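Local coordinates for protein putative SAM-dependent O-methyltranferase (Podospora anserina, PDB 4YMH) that binds S-adenosyl-L-homocysteine and probably acts as a cation-dependent O-methyltransferase that draws its methyl group from S-adenosylmethionine, at residues S24-W35 with M48-I58; L158-N166 with I231-R239. One frame throughout, in Å; residues are numbered along the deposited sequence.

Contact 1: residues S24-W35 with M48-I58; sequences SHGIPDALVEHW and MSSRLQGSWMI. With SAH (S-adenosyl-L-homocysteine), chain E.
Trp35 NE1 makes one of two direct hydrogen bonds between the segments, to Ser49 O at 2.8 Å, the acceptor in the ring plane and NE1 in the carbonyl plane. The other runs from Ser55 OG, on helix 51-64, to His25 O in the loop ahead of helix 29-41, 2.8 Å. Water 1 adds a bridge, accepting from Ile27 N and Arg51 NH2. CH-pi contacts clamp the indole on both faces. Met48, bent at its last torsion (chi3 54°), sets CE over the five-membered ring, while on the opposite face Arg51 CG stands 3.8 Å from the six-membered ring's centroid. Met48 SD meets the ring obliquely, a Met-aromatic contact 3.5 Å from Trp35 CD1. The Arg51 guanidinium offers one face to Val32 CG2.

In this class I-like methyltransferase fold, the turn leading into helix 51-64 supplies part of the cofactor pocket. Ser49 OG donates to the SAH carboxylate oxygen OXT at 2.6 Å, and Ser49 N reaches the other oxygen weakly; a capping box (Gln53 N to Ser50 OG, Ser50 N to Gln53 OE1) opens the helix, Ser50 OG also bonding Ser4 of the second subunit.

At the far end, Ile58 CD1 rests against the Pro28 ring at CD, 3.6 Å away, and Ile27 CG2 lies against the helix backbone, 3.4 Å from Ser55 N, where Gly54 has no side chain to obstruct it.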
loop_
_atom_site.group_PDB
_atom_site.type_symbol
_atom_site.label_atom_id
_atom_site.label_comp_id
_atom_site.label_asym_id
_atom_site.label_seq_id
_atom_site.Cartn_x
_atom_site.Cartn_y
_atom_site.Cartn_z
ATOM N N SER A 24 -4.757 1.173 13.773
ATOM C CA SER A 24 -5.140 0.102 12.863
ATOM C C SER A 24 -5.661 -1.050 13.705
ATOM O O SER A 24 -5.257 -1.210 14.861
ATOM C CB SER A 24 -3.970 -0.376 12.003
ATOM O OG SER A 24 -3.383 0.701 11.315
ATOM N N HIS A 25 -6.535 -1.871 13.137
ATOM C CA HIS A 25 -6.960 -3.051 13.874
ATOM C C HIS A 25 -5.771 -3.969 14.074
ATOM O O HIS A 25 -4.956 -4.142 13.176
ATOM C CB HIS A 25 -8.115 -3.746 13.169
ATOM C CG HIS A 25 -9.406 -3.018 13.341
ATOM N ND1 HIS A 25 -9.993 -2.291 12.328
ATOM C CD2 HIS A 25 -10.185 -2.835 14.435
ATOM C CE1 HIS A 25 -11.090 -1.716 12.781
ATOM N NE2 HIS A 25 -11.233 -2.035 14.055
ATOM N N GLY A 26 -5.651 -4.508 15.285
ATOM C CA GLY A 26 -4.502 -5.321 15.637
ATOM C C GLY A 26 -4.605 -6.757 15.169
ATOM O O GLY A 26 -5.646 -7.212 14.715
ATOM N N ILE A 27 -3.505 -7.484 15.275
ATOM C CA ILE A 27 -3.519 -8.898 14.943
ATOM C C ILE A 27 -4.124 -9.670 16.108
ATOM O O ILE A 27 -4.127 -9.179 17.238
ATOM C CB ILE A 27 -2.099 -9.408 14.611
ATOM C CG1 ILE A 27 -1.141 -9.118 15.762
ATOM C CG2 ILE A 27 -1.581 -8.745 13.328
ATOM C CD1 ILE A 27 0.189 -9.781 15.606
ATOM N N PRO A 28 -4.665 -10.867 15.838
ATOM C CA PRO A 28 -5.292 -11.660 16.907
ATOM C C PRO A 28 -4.327 -11.979 18.043
ATOM O O PRO A 28 -3.116 -12.023 17.821
ATOM C CB PRO A 28 -5.717 -12.944 16.191
ATOM C CG PRO A 28 -5.877 -12.560 14.774
ATOM C CD PRO A 28 -4.820 -11.506 14.519
ATOM N N ASP A 29 -4.856 -12.222 19.237
ATOM C CA ASP A 29 -4.021 -12.484 20.409
ATOM C C ASP A 29 -3.039 -13.635 20.196
ATOM O O ASP A 29 -1.867 -13.559 20.602
ATOM C CB ASP A 29 -4.894 -12.775 21.629
ATOM C CG ASP A 29 -5.600 -11.541 22.145
ATOM O OD1 ASP A 29 -5.257 -10.425 21.701
ATOM O OD2 ASP A 29 -6.485 -11.679 23.012
ATOM N N ALA A 30 -3.518 -14.691 19.549
ATOM C CA ALA A 30 -2.706 -15.885 19.336
ATOM C C ALA A 30 -1.492 -15.553 18.482
ATOM O O ALA A 30 -0.394 -16.082 18.704
ATOM C CB ALA A 30 -3.525 -16.980 18.680
ATOM N N LEU A 31 -1.702 -14.674 17.507
ATOM C CA LEU A 31 -0.634 -14.304 16.588
ATOM C C LEU A 31 0.379 -13.389 17.277
ATOM O O LEU A 31 1.571 -13.485 17.020
ATOM C CB LEU A 31 -1.211 -13.644 15.330
ATOM C CG LEU A 31 -0.243 -13.458 14.153
ATOM C CD1 LEU A 31 0.471 -14.759 13.883
ATOM C CD2 LEU A 31 -0.984 -12.968 12.894
ATOM N N VAL A 32 -0.091 -12.505 18.150
ATOM C CA VAL A 32 0.822 -11.748 18.998
ATOM C C VAL A 32 1.702 -12.710 19.801
ATOM O O VAL A 32 2.926 -12.547 19.873
ATOM C CB VAL A 32 0.076 -10.828 19.979
ATOM C CG1 VAL A 32 1.068 -10.144 20.916
ATOM C CG2 VAL A 32 -0.768 -9.808 19.238
ATOM N N GLU A 33 1.071 -13.719 20.396
ATOM C CA GLU A 33 1.809 -14.707 21.182
ATOM C C GLU A 33 2.878 -15.415 20.338
ATOM O O GLU A 33 4.011 -15.623 20.794
ATOM C CB GLU A 33 0.849 -15.732 21.798
ATOM C CG GLU A 33 1.529 -16.756 22.682
ATOM C CD GLU A 33 0.550 -17.708 23.352
ATOM O OE1 GLU A 33 -0.513 -17.991 22.761
ATOM O OE2 GLU A 33 0.843 -18.168 24.476
ATOM N N HIS A 34 2.528 -15.780 19.108
ATOM C CA HIS A 34 3.517 -16.405 18.234
ATOM C C HIS A 34 4.666 -15.442 17.878
ATOM O O HIS A 34 5.833 -15.843 17.801
ATOM C CB HIS A 34 2.856 -16.923 16.958
ATOM C CG HIS A 34 3.827 -17.467 15.965
ATOM N ND1 HIS A 34 4.467 -18.679 16.131
ATOM C CD2 HIS A 34 4.290 -16.957 14.800
ATOM C CE1 HIS A 34 5.272 -18.892 15.108
ATOM N NE2 HIS A 34 5.189 -17.860 14.287
ATOM N N TRP A 35 4.328 -14.175 17.668
ATOM C CA TRP A 35 5.317 -13.158 17.302
ATOM C C TRP A 35 6.334 -12.986 18.437
ATOM O O TRP A 35 7.563 -13.045 18.228
ATOM C CB TRP A 35 4.594 -11.842 16.986
ATOM C CG TRP A 35 5.429 -10.753 16.388
ATOM C CD1 TRP A 35 5.788 -10.615 15.076
ATOM C CD2 TRP A 35 5.974 -9.620 17.074
ATOM N NE1 TRP A 35 6.533 -9.473 14.906
ATOM C CE2 TRP A 35 6.664 -8.844 16.117
ATOM C CE3 TRP A 35 5.949 -9.187 18.406
ATOM C CZ2 TRP A 35 7.328 -7.667 16.451
ATOM C CZ3 TRP A 35 6.605 -8.014 18.734
ATOM C CH2 TRP A 35 7.286 -7.267 17.760
ATOM N N MET A 48 11.694 -11.550 10.889
ATOM C CA MET A 48 10.238 -11.624 10.970
ATOM C C MET A 48 9.589 -10.265 10.704
ATOM O O MET A 48 10.151 -9.225 11.048
ATOM C CB MET A 48 9.809 -12.156 12.343
ATOM C CG MET A 48 8.308 -12.273 12.543
ATOM S SD MET A 48 7.979 -13.171 14.067
ATOM C CE MET A 48 8.946 -12.199 15.219
ATOM N N SER A 49 8.409 -10.279 10.086
ATOM C CA SER A 49 7.666 -9.045 9.837
ATOM C C SER A 49 7.257 -8.406 11.165
ATOM O O SER A 49 7.273 -9.072 12.197
ATOM C CB SER A 49 6.449 -9.332 8.954
ATOM O OG SER A 49 6.867 -9.883 7.708
ATOM N N SER A 50 6.930 -7.114 11.142
ATOM C CA SER A 50 6.408 -6.410 12.317
ATOM C C SER A 50 4.932 -6.735 12.579
ATOM O O SER A 50 4.276 -7.392 11.772
ATOM C CB SER A 50 6.551 -4.904 12.137
ATOM O OG SER A 50 5.618 -4.447 11.161
ATOM N N ARG A 51 4.404 -6.254 13.701
ATOM C CA ARG A 51 2.981 -6.404 14.004
ATOM C C ARG A 51 2.092 -5.623 13.030
ATOM O O ARG A 51 1.041 -6.116 12.589
ATOM C CB ARG A 51 2.696 -5.957 15.439
ATOM C CG ARG A 51 3.352 -6.832 16.499
ATOM C CD ARG A 51 3.031 -6.352 17.912
ATOM N NE ARG A 51 1.592 -6.280 18.170
ATOM C CZ ARG A 51 1.046 -6.314 19.383
ATOM N NH1 ARG A 51 1.811 -6.441 20.460
ATOM N NH2 ARG A 51 -0.267 -6.237 19.521
ATOM N N LEU A 52 2.519 -4.405 12.692
ATOM C CA LEU A 52 1.769 -3.582 11.746
ATOM C C LEU A 52 1.687 -4.296 10.394
ATOM O O LEU A 52 0.629 -4.331 9.758
ATOM C CB LEU A 52 2.421 -2.197 11.593
ATOM C CG LEU A 52 1.717 -1.211 10.656
ATOM C CD1 LEU A 52 0.282 -0.953 11.126
ATOM C CD2 LEU A 52 2.512 0.104 10.577
ATOM N N GLN A 53 2.798 -4.897 9.967
ATOM C CA GLN A 53 2.798 -5.652 8.719
ATOM C C GLN A 53 1.846 -6.820 8.803
ATOM O O GLN A 53 1.201 -7.173 7.816
ATOM C CB GLN A 53 4.200 -6.162 8.364
ATOM C CG GLN A 53 5.151 -5.104 7.875
ATOM C CD GLN A 53 6.512 -5.681 7.529
ATOM O OE1 GLN A 53 7.429 -5.650 8.347
ATOM N NE2 GLN A 53 6.639 -6.225 6.319
ATOM N N GLY A 54 1.748 -7.429 9.983
ATOM C CA GLY A 54 0.756 -8.468 10.209
ATOM C C GLY A 54 -0.671 -7.989 9.974
ATOM O O GLY A 54 -1.478 -8.645 9.297
ATOM N N SER A 55 -0.990 -6.835 10.541
ATOM C CA SER A 55 -2.312 -6.229 10.294
ATOM C C SER A 55 -2.533 -5.978 8.804
ATOM O O SER A 55 -3.629 -6.189 8.289
ATOM C CB SER A 55 -2.459 -4.934 11.078
ATOM O OG SER A 55 -2.410 -5.207 12.470
ATOM N N TRP A 56 -1.485 -5.543 8.113
ATOM C CA TRP A 56 -1.574 -5.289 6.670
ATOM C C TRP A 56 -1.850 -6.572 5.881
ATOM O O TRP A 56 -2.663 -6.586 4.960
ATOM C CB TRP A 56 -0.281 -4.626 6.184
ATOM C CG TRP A 56 -0.081 -4.632 4.705
ATOM C CD1 TRP A 56 -0.783 -3.918 3.774
ATOM C CD2 TRP A 56 0.915 -5.358 3.985
ATOM N NE1 TRP A 56 -0.282 -4.156 2.518
ATOM C CE2 TRP A 56 0.756 -5.042 2.618
ATOM C CE3 TRP A 56 1.933 -6.243 4.361
ATOM C CZ2 TRP A 56 1.571 -5.582 1.630
ATOM C CZ3 TRP A 56 2.741 -6.780 3.377
ATOM C CH2 TRP A 56 2.555 -6.448 2.028
ATOM N N MET A 57 -1.171 -7.656 6.242
ATOM C CA MET A 57 -1.376 -8.922 5.563
ATOM C C MET A 57 -2.800 -9.415 5.768
ATOM O O MET A 57 -3.457 -9.839 4.812
ATOM C CB MET A 57 -0.357 -9.969 6.058
ATOM C CG MET A 57 1.078 -9.615 5.703
ATOM S SD MET A 57 2.246 -10.830 6.346
ATOM C CE MET A 57 2.234 -10.477 8.062
ATOM N N ILE A 58 -3.286 -9.353 7.008
ATOM C CA ILE A 58 -4.636 -9.822 7.292
ATOM C C ILE A 58 -5.684 -8.966 6.560
ATOM O O ILE A 58 -6.629 -9.495 5.967
ATOM C CB ILE A 58 -4.916 -9.825 8.809
ATOM C CG1 ILE A 58 -3.991 -10.851 9.495
ATOM C CG2 ILE A 58 -6.378 -10.152 9.077
ATOM C CD1 ILE A 58 -4.137 -10.912 10.993
HETATM N N SAH E . 7.991 -14.438 5.911
HETATM C CA SAH E . 8.519 -14.456 7.247
HETATM C CB SAH E . 10.019 -14.176 7.262
HETATM C CG SAH E . 10.860 -14.808 6.157
HETATM S SD SAH E . 12.568 -14.528 6.436
HETATM C C SAH E . 7.832 -13.438 8.117
HETATM O O SAH E . 7.860 -13.559 9.319
HETATM O OXT SAH E . 7.262 -12.495 7.591
HETATM C "C5'" SAH E . 13.176 -15.378 5.037
HETATM C "C4'" SAH E . 13.084 -16.894 5.128
HETATM O "O4'" SAH E . 13.419 -17.460 3.875
HETATM C "C3'" SAH E . 14.063 -17.483 6.114
HETATM O "O3'" SAH E . 13.406 -18.319 7.037
HETATM C "C2'" SAH E . 15.018 -18.285 5.269
HETATM O "O2'" SAH E . 15.542 -19.398 5.921
HETATM C "C1'" SAH E . 14.204 -18.613 4.041
HETATM N N9 SAH E . 15.016 -18.834 2.836
HETATM C C8 SAH E . 16.122 -18.209 2.475
HETATM N N7 SAH E . 16.570 -18.670 1.321
HETATM C C5 SAH E . 15.740 -19.604 0.923
HETATM C C6 SAH E . 15.621 -20.494 -0.229
HETATM N N6 SAH E . 16.536 -20.436 -1.170
HETATM N N1 SAH E . 14.589 -21.331 -0.296
HETATM C C2 SAH E . 13.676 -21.352 0.669
HETATM N N3 SAH E . 13.709 -20.577 1.736
HETATM C C4 SAH E . 14.703 -19.698 1.914
HETATM O O HOH W 1 -1.260 -5.692 16.779
#

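Contact 2: residues L158-N166 with I231-R239; sequences LDQGLLSAN and IRWKDGAQR
Trp233 turns CG anti to its own carbonyl carbon (chi1 -62°), and Leu163 sets CG anti to its backbone N (chi1 -174°), which brings Leu163 CD2 over the indole's five-membered ring. At the end of strand 228-233, an antiparallel neighbour of strand 167-171 in the seven-stranded methyltransferase sheet, the ring sits beside the connection from helix 150-159, which a Schellman motif at Gly161 closes. Leu158 CD2 lies over the six-membered ring, 3.8 Å from its centroid, on the same face as Leu163 CD2. At the ring edge NE1 donates to Leu163 O at 3.0 Å; the oxygen is in the ring plane, but NE1 stands 64° out of the carbonyl plane, off the lone pairs. A leucine in place of Trp233 would probably leave Leu163 O without this donor and open a gap beside Leu158 and Leu163. Farther on, Gln238 faces Ala165, their CB atoms 4.2 Å apart. Arg232 NH2 forms a salt bridge with Asp235 OD1 at 2.7 Å, and Arg232 NH1 forms another with Asp218 of strand 217-222. Water 2 joins the two backbones, donating to Ala165 O at 3.0 Å and accepting from Trp233 N at 3.1 Å.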
loop_
_atom_site.group_PDB
_atom_site.type_symbol
_atom_site.label_atom_id
_atom_site.label_comp_id
_atom_site.label_asym_id
_atom_site.label_seq_id
_atom_site.Cartn_x
_atom_site.Cartn_y
_atom_site.Cartn_z
ATOM N N LEU A 158 5.930 -16.134 -13.480
ATOM C CA LEU A 158 5.254 -15.657 -14.668
ATOM C C LEU A 158 5.338 -16.701 -15.769
ATOM O O LEU A 158 4.361 -16.912 -16.494
ATOM C CB LEU A 158 5.838 -14.340 -15.134
ATOM C CG LEU A 158 5.694 -13.253 -14.073
ATOM C CD1 LEU A 158 6.516 -12.045 -14.498
ATOM C CD2 LEU A 158 4.226 -12.873 -13.878
ATOM N N ASP A 159 6.481 -17.382 -15.873
ATOM C CA ASP A 159 6.682 -18.287 -17.008
ATOM C C ASP A 159 5.697 -19.445 -16.944
ATOM O O ASP A 159 5.193 -19.901 -17.974
ATOM C CB ASP A 159 8.112 -18.833 -17.054
ATOM C CG ASP A 159 9.133 -17.802 -17.529
ATOM O OD1 ASP A 159 8.745 -16.700 -17.982
ATOM O OD2 ASP A 159 10.341 -18.117 -17.470
ATOM N N GLN A 160 5.424 -19.916 -15.727
ATOM C CA GLN A 160 4.565 -21.088 -15.535
ATOM C C GLN A 160 3.114 -20.733 -15.222
ATOM O O GLN A 160 2.302 -21.616 -14.967
ATOM C CB GLN A 160 5.118 -21.978 -14.418
ATOM C CG GLN A 160 6.546 -22.396 -14.660
ATOM C CD GLN A 160 7.038 -23.469 -13.706
ATOM O OE1 GLN A 160 8.234 -23.773 -13.632
ATOM N NE2 GLN A 160 6.107 -24.049 -12.961
ATOM N N GLY A 161 2.793 -19.447 -15.242
ATOM C CA GLY A 161 1.438 -19.011 -14.969
ATOM C C GLY A 161 0.945 -19.386 -13.583
ATOM O O GLY A 161 -0.189 -19.838 -13.428
ATOM N N LEU A 162 1.791 -19.182 -12.575
ATOM C CA LEU A 162 1.444 -19.518 -11.187
ATOM C C LEU A 162 0.691 -18.374 -10.528
ATOM O O LEU A 162 0.111 -18.531 -9.455
ATOM C CB LEU A 162 2.701 -19.850 -10.377
ATOM C CG LEU A 162 3.379 -21.202 -10.622
ATOM C CD1 LEU A 162 4.746 -21.252 -9.933
ATOM C CD2 LEU A 162 2.501 -22.334 -10.132
ATOM N N LEU A 163 0.724 -17.216 -11.173
ATOM C CA LEU A 163 -0.067 -16.061 -10.767
ATOM C C LEU A 163 -1.372 -16.038 -11.544
ATOM O O LEU A 163 -1.354 -16.083 -12.773
ATOM C CB LEU A 163 0.697 -14.765 -11.029
ATOM C CG LEU A 163 -0.005 -13.507 -10.508
ATOM C CD1 LEU A 163 0.076 -13.461 -8.986
ATOM C CD2 LEU A 163 0.602 -12.249 -11.146
ATOM N N SER A 164 -2.502 -15.949 -10.845
ATOM C CA SER A 164 -3.788 -15.885 -11.529
ATOM C C SER A 164 -3.948 -14.573 -12.306
ATOM O O SER A 164 -3.201 -13.622 -12.091
ATOM C CB SER A 164 -4.942 -16.031 -10.532
ATOM O OG SER A 164 -5.008 -14.901 -9.678
ATOM N N ALA A 165 -4.948 -14.533 -13.188
ATOM C CA ALA A 165 -5.215 -13.366 -14.036
ATOM C C ALA A 165 -5.372 -12.084 -13.229
ATOM O O ALA A 165 -4.815 -11.043 -13.587
ATOM C CB ALA A 165 -6.466 -13.606 -14.892
ATOM N N ASN A 166 -6.107 -12.164 -12.124
ATOM C CA ASN A 166 -6.336 -11.002 -11.278
ATOM C C ASN A 166 -5.499 -11.006 -10.001
ATOM O O ASN A 166 -5.747 -10.231 -9.074
ATOM C CB ASN A 166 -7.821 -10.903 -10.918
ATOM C CG ASN A 166 -8.701 -10.663 -12.136
ATOM O OD1 ASN A 166 -8.352 -9.891 -13.035
ATOM N ND2 ASN A 166 -9.851 -11.329 -12.172
ATOM N N ILE A 231 3.277 -6.509 -8.040
ATOM C CA ILE A 231 3.371 -6.941 -9.431
ATOM C C ILE A 231 2.028 -7.511 -9.868
ATOM O O ILE A 231 1.446 -8.332 -9.158
ATOM C CB ILE A 231 4.471 -8.004 -9.629
ATOM C CG1 ILE A 231 5.828 -7.492 -9.122
ATOM C CG2 ILE A 231 4.553 -8.411 -11.094
ATOM C CD1 ILE A 231 6.936 -8.565 -9.133
ATOM N N ARG A 232 1.532 -7.077 -11.025
ATOM C CA ARG A 232 0.315 -7.687 -11.574
ATOM C C ARG A 232 0.521 -7.965 -13.050
ATOM O O ARG A 232 1.412 -7.396 -13.666
ATOM C CB ARG A 232 -0.912 -6.779 -11.371
ATOM C CG ARG A 232 -0.852 -5.470 -12.146
ATOM C CD ARG A 232 -2.100 -4.580 -11.955
ATOM N NE ARG A 232 -3.293 -5.148 -12.591
ATOM C CZ ARG A 232 -3.704 -4.865 -13.829
ATOM N NH1 ARG A 232 -3.029 -4.003 -14.591
ATOM N NH2 ARG A 232 -4.793 -5.446 -14.311
ATOM N N TRP A 233 -0.290 -8.835 -13.632
ATOM C CA TRP A 233 -0.306 -8.935 -15.085
ATOM C C TRP A 233 -0.811 -7.617 -15.661
ATOM O O TRP A 233 -1.776 -7.045 -15.135
ATOM C CB TRP A 233 -1.223 -10.063 -15.567
ATOM C CG TRP A 233 -0.861 -11.455 -15.143
ATOM C CD1 TRP A 233 -1.505 -12.218 -14.209
ATOM C CD2 TRP A 233 0.192 -12.272 -15.669
ATOM N NE1 TRP A 233 -0.911 -13.451 -14.115
ATOM C CE2 TRP A 233 0.135 -13.511 -14.996
ATOM C CE3 TRP A 233 1.184 -12.074 -16.639
ATOM C CZ2 TRP A 233 1.027 -14.551 -15.263
ATOM C CZ3 TRP A 233 2.077 -13.115 -16.902
ATOM C CH2 TRP A 233 1.988 -14.332 -16.219
ATOM N N LYS A 234 -0.186 -7.144 -16.742
ATOM C CA LYS A 234 -0.797 -6.087 -17.557
ATOM C C LYS A 234 -2.173 -6.539 -18.014
ATOM O O LYS A 234 -2.377 -7.733 -18.239
ATOM C CB LYS A 234 0.043 -5.757 -18.789
ATOM C CG LYS A 234 1.329 -5.022 -18.524
ATOM C CD LYS A 234 1.828 -4.398 -19.840
ATOM C CE LYS A 234 3.293 -3.963 -19.738
ATOM N NZ LYS A 234 3.525 -3.040 -18.598
ATOM N N ASP A 235 -3.108 -5.598 -18.173
ATOM C CA ASP A 235 -4.457 -5.955 -18.618
ATOM C C ASP A 235 -4.411 -6.894 -19.825
ATOM O O ASP A 235 -5.075 -7.936 -19.851
ATOM C CB ASP A 235 -5.273 -4.704 -18.977
ATOM C CG ASP A 235 -5.731 -3.919 -17.751
ATOM O OD1 ASP A 235 -5.710 -4.478 -16.633
ATOM O OD2 ASP A 235 -6.126 -2.740 -17.917
ATOM N N GLY A 236 -3.606 -6.535 -20.817
ATOM C CA GLY A 236 -3.530 -7.319 -22.042
ATOM C C GLY A 236 -2.771 -8.635 -21.939
ATOM O O GLY A 236 -2.902 -9.493 -22.815
ATOM N N ALA A 237 -1.981 -8.798 -20.876
ATOM C CA ALA A 237 -1.129 -9.976 -20.708
ATOM C C ALA A 237 -1.833 -11.101 -19.950
ATOM O O ALA A 237 -1.314 -12.223 -19.857
ATOM C CB ALA A 237 0.166 -9.592 -19.985
ATOM N N GLN A 238 -2.997 -10.792 -19.382
ATOM C CA GLN A 238 -3.795 -11.804 -18.697
ATOM C C GLN A 238 -4.223 -12.874 -19.691
ATOM O O GLN A 238 -4.557 -12.573 -20.841
ATOM C CB GLN A 238 -5.017 -11.172 -18.021
ATOM C CG GLN A 238 -4.652 -10.164 -16.941
ATOM C CD GLN A 238 -5.863 -9.435 -16.377
ATOM O OE1 GLN A 238 -6.989 -9.612 -16.845
ATOM N NE2 GLN A 238 -5.631 -8.602 -15.376
ATOM N N ARG A 239 -4.202 -14.126 -19.246
ATOM C CA ARG A 239 -4.500 -15.248 -20.123
ATOM C C ARG A 239 -5.596 -16.116 -19.510
ATOM O O ARG A 239 -5.882 -16.010 -18.316
ATOM C CB ARG A 239 -3.223 -16.060 -20.393
ATOM C CG ARG A 239 -2.200 -15.328 -21.297
ATOM C CD ARG A 239 -2.840 -15.007 -22.637
ATOM N NE ARG A 239 -1.963 -14.344 -23.596
ATOM C CZ ARG A 239 -1.940 -13.031 -23.793
ATOM N NH1 ARG A 239 -2.734 -12.246 -23.074
ATOM N NH2 ARG A 239 -1.119 -12.504 -24.697
HETATM O O HOH W 2 -2.826 -9.505 -11.974
HETATM O O HOH W 3 -6.653 -7.134 -12.272
#

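Contact 1 closes before contact 2 opens along the chain, and the two lie on opposite sides of its centre, with their own centres 29 Å apart and nearest atoms about 10 Å apart. Contact 1 joins helices 29-41 and 51-64, which precede the first sheet strand, 68-72, and its Met48 and Ser49 form part of the cofactor pocket. Contact 2 lies away from the annotated sites and ties the connection between helix 150-159 and strand 167-171 to the end of the last strand, 228-233. Both touch the second subunit: His25 in contact 1 bonds to Val219 of that subunit, while Asn166 in contact 2 packs on its Lys65. Both contacts therefore border the interface between the two subunits.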